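Local coordinates for protein putative beta-glucosidase (Bifidobacterium adolescentis, PDB 5WAB) that hydrolyses beta-glucosidic linkages as a family 3 glycoside hydrolase, and probably also releases terminal arabinopyranosyl units from ginsenoside Rb2, at residues 129-141 / 179-193. Sequence-based numbering, arbitrary orientation.
Sequences PYLAGHEAVGIVA and IYFPAFEHIVKTAQP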
loop_
_atom_site.group_PDB
_atom_site.type_symbol
_atom_site.label_atom_id
_atom_site.label_comp_id
_atom_site.label_asym_id
_atom_site.label_seq_id
_atom_site.Cartn_x
_atom_site.Cartn_y
_atom_site.Cartn_z
ATOM N N PRO A 129 3.585 -3.991 -7.498
ATOM C CA PRO A 129 4.748 -3.273 -6.943
ATOM C C PRO A 129 4.871 -1.832 -7.420
ATOM O O PRO A 129 5.226 -0.957 -6.621
ATOM C CB PRO A 129 5.934 -4.139 -7.388
ATOM C CG PRO A 129 5.442 -4.868 -8.598
ATOM C CD PRO A 129 3.980 -5.114 -8.367
ATOM N N TYR A 130 4.570 -1.550 -8.692
ATOM C CA TYR A 130 4.718 -0.186 -9.201
ATOM C C TYR A 130 3.768 0.770 -8.496
ATOM O O TYR A 130 4.154 1.881 -8.115
ATOM C CB TYR A 130 4.469 -0.147 -10.707
ATOM C CG TYR A 130 4.706 1.210 -11.339
ATOM C CD1 TYR A 130 3.719 2.187 -11.317
ATOM C CD2 TYR A 130 5.893 1.502 -11.993
ATOM C CE1 TYR A 130 3.916 3.428 -11.899
ATOM C CE2 TYR A 130 6.095 2.743 -12.587
ATOM C CZ TYR A 130 5.103 3.702 -12.534
ATOM O OH TYR A 130 5.293 4.940 -13.114
ATOM N N LEU A 131 2.505 0.369 -8.353
ATOM C CA LEU A 131 1.523 1.224 -7.701
ATOM C C LEU A 131 1.896 1.486 -6.247
ATOM O O LEU A 131 1.814 2.625 -5.771
ATOM C CB LEU A 131 0.142 0.577 -7.789
ATOM C CG LEU A 131 -1.039 1.363 -7.222
ATOM C CD1 LEU A 131 -1.294 2.628 -8.035
ATOM C CD2 LEU A 131 -2.289 0.491 -7.157
ATOM N N ALA A 132 2.320 0.445 -5.527
ATOM C CA ALA A 132 2.676 0.618 -4.122
ATOM C C ALA A 132 3.852 1.577 -3.962
ATOM O O ALA A 132 3.847 2.437 -3.073
ATOM C CB ALA A 132 2.994 -0.739 -3.492
ATOM N N GLY A 133 4.865 1.449 -4.819
ATOM C CA GLY A 133 6.033 2.306 -4.700
ATOM C C GLY A 133 5.734 3.747 -5.065
ATOM O O GLY A 133 6.149 4.677 -4.367
ATOM N N HIS A 134 5.011 3.954 -6.168
ATOM C CA HIS A 134 4.720 5.308 -6.619
ATOM C C HIS A 134 3.606 5.984 -5.827
ATOM O O HIS A 134 3.409 7.196 -5.978
ATOM C CB HIS A 134 4.385 5.299 -8.109
ATOM C CG HIS A 134 5.568 5.024 -8.984
ATOM N ND1 HIS A 134 6.266 3.836 -8.946
ATOM C CD2 HIS A 134 6.192 5.795 -9.906
ATOM C CE1 HIS A 134 7.263 3.883 -9.810
ATOM N NE2 HIS A 134 7.238 5.060 -10.409
ATOM N N GLU A 135 2.891 5.245 -4.980
ATOM C CA GLU A 135 1.940 5.852 -4.056
ATOM C C GLU A 135 2.576 6.132 -2.701
ATOM O O GLU A 135 2.589 7.276 -2.234
ATOM C CB GLU A 135 0.718 4.949 -3.888
ATOM C CG GLU A 135 -0.250 5.015 -5.044
ATOM C CD GLU A 135 -1.514 4.244 -4.765
ATOM O OE1 GLU A 135 -1.415 3.125 -4.219
ATOM O OE2 GLU A 135 -2.604 4.766 -5.074
ATOM N N ALA A 136 3.118 5.094 -2.062
ATOM C CA ALA A 136 3.599 5.239 -0.695
ATOM C C ALA A 136 4.801 6.165 -0.582
ATOM O O ALA A 136 5.105 6.623 0.527
ATOM C CB ALA A 136 3.940 3.869 -0.116
ATOM N N VAL A 137 5.476 6.466 -1.696
ATOM C CA VAL A 137 6.600 7.399 -1.659
ATOM C C VAL A 137 6.142 8.770 -1.181
ATOM O O VAL A 137 6.934 9.534 -0.619
ATOM C CB VAL A 137 7.277 7.480 -3.042
ATOM C CG1 VAL A 137 6.320 8.076 -4.070
ATOM C CG2 VAL A 137 8.580 8.288 -2.981
ATOM N N GLY A 138 4.863 9.101 -1.384
ATOM C CA GLY A 138 4.353 10.371 -0.903
ATOM C C GLY A 138 4.437 10.507 0.604
ATOM O O GLY A 138 4.645 11.609 1.119
ATOM N N ILE A 139 4.289 9.396 1.329
ATOM C CA ILE A 139 4.417 9.435 2.784
ATOM C C ILE A 139 5.852 9.752 3.185
ATOM O O ILE A 139 6.098 10.597 4.052
ATOM C CB ILE A 139 3.933 8.114 3.409
ATOM C CG1 ILE A 139 2.445 7.912 3.132
ATOM C CG2 ILE A 139 4.166 8.112 4.903
ATOM C CD1 ILE A 139 1.564 8.990 3.733
ATOM N N VAL A 140 6.821 9.068 2.570
ATOM C CA VAL A 140 8.230 9.283 2.906
ATOM C C VAL A 140 8.659 10.703 2.556
ATOM O O VAL A 140 9.216 11.428 3.390
ATOM C CB VAL A 140 9.115 8.242 2.196
ATOM C CG1 VAL A 140 10.578 8.536 2.443
ATOM C CG2 VAL A 140 8.759 6.829 2.662
ATOM N N ALA A 141 8.423 11.116 1.308
ATOM C CA ALA A 141 8.833 12.453 0.885
ATOM C C ALA A 141 8.077 13.532 1.648
ATOM O O ALA A 141 8.643 14.578 1.987
ATOM C CB ALA A 141 8.626 12.619 -0.618
ATOM N N ILE A 179 8.491 -8.543 -7.773
ATOM C CA ILE A 179 7.249 -8.378 -7.015
ATOM C C ILE A 179 7.496 -7.697 -5.671
ATOM O O ILE A 179 6.928 -6.641 -5.387
ATOM C CB ILE A 179 6.518 -9.727 -6.828
ATOM C CG1 ILE A 179 6.273 -10.417 -8.177
ATOM C CG2 ILE A 179 5.224 -9.515 -6.059
ATOM C CD1 ILE A 179 5.420 -9.629 -9.150
ATOM N N TYR A 180 8.334 -8.291 -4.824
ATOM C CA TYR A 180 8.407 -7.876 -3.427
ATOM C C TYR A 180 9.462 -6.814 -3.157
ATOM O O TYR A 180 9.405 -6.168 -2.103
ATOM C CB TYR A 180 8.655 -9.111 -2.548
ATOM C CG TYR A 180 7.590 -10.158 -2.783
ATOM C CD1 TYR A 180 6.361 -10.073 -2.142
ATOM C CD2 TYR A 180 7.787 -11.198 -3.688
ATOM C CE1 TYR A 180 5.369 -11.003 -2.368
ATOM C CE2 TYR A 180 6.793 -12.142 -3.922
ATOM C CZ TYR A 180 5.584 -12.032 -3.259
ATOM O OH TYR A 180 4.581 -12.950 -3.474
ATOM N N PHE A 181 10.366 -6.564 -4.099
ATOM C CA PHE A 181 11.402 -5.547 -3.936
ATOM C C PHE A 181 11.055 -4.198 -4.568
ATOM O O PHE A 181 11.340 -3.168 -3.944
ATOM C CB PHE A 181 12.737 -6.041 -4.509
ATOM C CG PHE A 181 13.489 -6.973 -3.594
ATOM C CD1 PHE A 181 13.032 -7.231 -2.309
ATOM C CD2 PHE A 181 14.636 -7.619 -4.032
ATOM C CE1 PHE A 181 13.725 -8.091 -1.466
ATOM C CE2 PHE A 181 15.327 -8.487 -3.199
ATOM C CZ PHE A 181 14.871 -8.720 -1.916
ATOM N N PRO A 182 10.483 -4.137 -5.789
ATOM C CA PRO A 182 10.437 -2.846 -6.510
ATOM C C PRO A 182 9.819 -1.689 -5.740
ATOM O O PRO A 182 10.250 -0.544 -5.934
ATOM C CB PRO A 182 9.622 -3.180 -7.764
ATOM C CG PRO A 182 9.930 -4.589 -8.016
ATOM C CD PRO A 182 9.989 -5.228 -6.652
ATOM N N ALA A 183 8.809 -1.933 -4.899
ATOM C CA ALA A 183 8.244 -0.848 -4.102
ATOM C C ALA A 183 9.259 -0.320 -3.097
ATOM O O ALA A 183 9.396 0.897 -2.922
ATOM C CB ALA A 183 6.977 -1.320 -3.389
ATOM N N PHE A 184 9.979 -1.217 -2.426
ATOM C CA PHE A 184 11.070 -0.789 -1.557
ATOM C C PHE A 184 12.153 -0.078 -2.360
ATOM O O PHE A 184 12.643 0.986 -1.963
ATOM C CB PHE A 184 11.655 -1.990 -0.812
ATOM C CG PHE A 184 10.759 -2.553 0.270
ATOM C CD1 PHE A 184 10.675 -1.929 1.506
ATOM C CD2 PHE A 184 10.039 -3.728 0.069
ATOM C CE1 PHE A 184 9.874 -2.447 2.519
ATOM C CE2 PHE A 184 9.237 -4.254 1.079
ATOM C CZ PHE A 184 9.156 -3.605 2.310
ATOM N N GLU A 185 12.536 -0.656 -3.502
ATOM C CA GLU A 185 13.612 -0.087 -4.307
ATOM C C GLU A 185 13.277 1.322 -4.784
ATOM O O GLU A 185 14.113 2.228 -4.696
ATOM C CB GLU A 185 13.915 -1.006 -5.494
ATOM C CG GLU A 185 15.057 -0.510 -6.382
ATOM C CD GLU A 185 15.164 -1.264 -7.702
ATOM O OE1 GLU A 185 14.268 -2.081 -8.010
ATOM O OE2 GLU A 185 16.142 -1.024 -8.442
ATOM N N HIS A 186 12.041 1.543 -5.246
ATOM C CA HIS A 186 11.676 2.850 -5.786
ATOM C C HIS A 186 11.686 3.929 -4.713
ATOM O O HIS A 186 12.121 5.056 -4.963
ATOM C CB HIS A 186 10.299 2.792 -6.449
ATOM C CG HIS A 186 9.825 4.120 -6.953
ATOM N ND1 HIS A 186 10.329 4.710 -8.092
ATOM C CD2 HIS A 186 8.928 4.996 -6.441
ATOM C CE1 HIS A 186 9.742 5.881 -8.273
ATOM N NE2 HIS A 186 8.891 6.078 -7.283
ATOM N N ILE A 187 11.165 3.623 -3.530
ATOM C CA ILE A 187 11.125 4.624 -2.471
ATOM C C ILE A 187 12.530 4.926 -1.951
ATOM O O ILE A 187 12.855 6.080 -1.641
ATOM C CB ILE A 187 10.170 4.145 -1.368
ATOM C CG1 ILE A 187 8.767 3.971 -1.978
ATOM C CG2 ILE A 187 10.153 5.119 -0.220
ATOM C CD1 ILE A 187 7.719 3.437 -1.021
ATOM N N VAL A 188 13.394 3.910 -1.883
ATOM C CA VAL A 188 14.769 4.126 -1.435
ATOM C C VAL A 188 15.524 4.999 -2.429
ATOM O O VAL A 188 16.308 5.874 -2.043
ATOM C CB VAL A 188 15.482 2.776 -1.220
ATOM C CG1 VAL A 188 16.990 2.959 -1.217
ATOM C CG2 VAL A 188 15.040 2.127 0.084
ATOM N N LYS A 189 15.323 4.760 -3.724
ATOM C CA LYS A 189 16.050 5.524 -4.728
ATOM C C LYS A 189 15.419 6.893 -4.973
ATOM O O LYS A 189 16.137 7.872 -5.200
ATOM C CB LYS A 189 16.140 4.726 -6.027
ATOM C CG LYS A 189 17.095 3.554 -5.942
ATOM C CD LYS A 189 17.088 2.750 -7.220
ATOM C CE LYS A 189 18.145 1.671 -7.184
ATOM N NZ LYS A 189 18.037 0.744 -8.347
ATOM N N THR A 190 14.089 6.995 -4.937
ATOM C CA THR A 190 13.458 8.275 -5.256
ATOM C C THR A 190 13.476 9.195 -4.050
ATOM O O THR A 190 13.930 10.342 -4.136
ATOM C CB THR A 190 12.037 8.070 -5.761
ATOM O OG1 THR A 190 12.085 7.228 -6.915
ATOM C CG2 THR A 190 11.401 9.422 -6.129
ATOM N N ALA A 191 12.974 8.719 -2.925
ATOM C CA ALA A 191 13.168 9.453 -1.698
ATOM C C ALA A 191 14.339 8.752 -1.027
ATOM O O ALA A 191 15.111 8.062 -1.695
ATOM C CB ALA A 191 11.885 9.462 -0.860
ATOM N N GLN A 192 14.453 8.862 0.262
ATOM C CA GLN A 192 15.559 8.206 0.940
ATOM C C GLN A 192 15.109 8.118 2.381
ATOM O O GLN A 192 15.401 9.016 3.182
ATOM C CB GLN A 192 16.882 8.969 0.800
ATOM C CG GLN A 192 17.705 8.651 -0.460
ATOM C CD GLN A 192 18.488 7.333 -0.358
ATOM O OE1 GLN A 192 18.653 6.772 0.730
ATOM N NE2 GLN A 192 18.970 6.840 -1.498
ATOM N N PRO A 193 14.372 7.072 2.738
ATOM C CA PRO A 193 13.807 7.020 4.085
ATOM C C PRO A 193 14.926 6.987 5.108
ATOM O O PRO A 193 15.893 6.233 4.975
ATOM C CB PRO A 193 12.990 5.723 4.082
ATOM C CG PRO A 193 12.891 5.311 2.639
ATOM C CD PRO A 193 14.114 5.841 1.978
#
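Ile187 is a knob set into a hole formed by Gly133, Ala136, Val137 and Val140. Its extended branch runs past the Gly133 carbonyl to put CD1 3.9 Å from Ala136 CB, while CG2 meets Val140 CG2 at 3.6 Å. The other branch of Val140, CG1, packs on Ala191 CB at 3.7 Å and on the Pro193 ring, where the second segment has left its helix. At Gly133 the backbones come closest: its CA lies 3.9 Å from Ala183 CA, and the Ala183 methyl rests against Pro129 O and Gly133 N. Pro129 CB in turn abuts Ile179 O and Pro182 CB.

Along one flank the imidazoles of His134 and His186 stack face to face, centroids 3.8 Å apart and planes only 13° from parallel. With chi1 at 177° His186 CG points opposite its own backbone N, and the ring reaches across to His134, bringing CD2 within 3.5 Å of Gly133 O. The Tyr130 ring covers the other face of His134, and a bent hydrogen bond from His134 ND1 to Tyr130 O helps fix that imidazole. Behind His186, Thr190 OG1 lies over the far face and donates to His186 O.

Phe605 of strand 601-610 touches Tyr130 and His134; Leu152 of strand 149-155 touches Ile187, and Thr150 touches Val140. The two helices run in the same general direction, 34° apart, with strand 149-155 between them in sequence, as neighbouring outer helices of the TIM-barrel-like N-terminal domain of family 3 glycoside hydrolases.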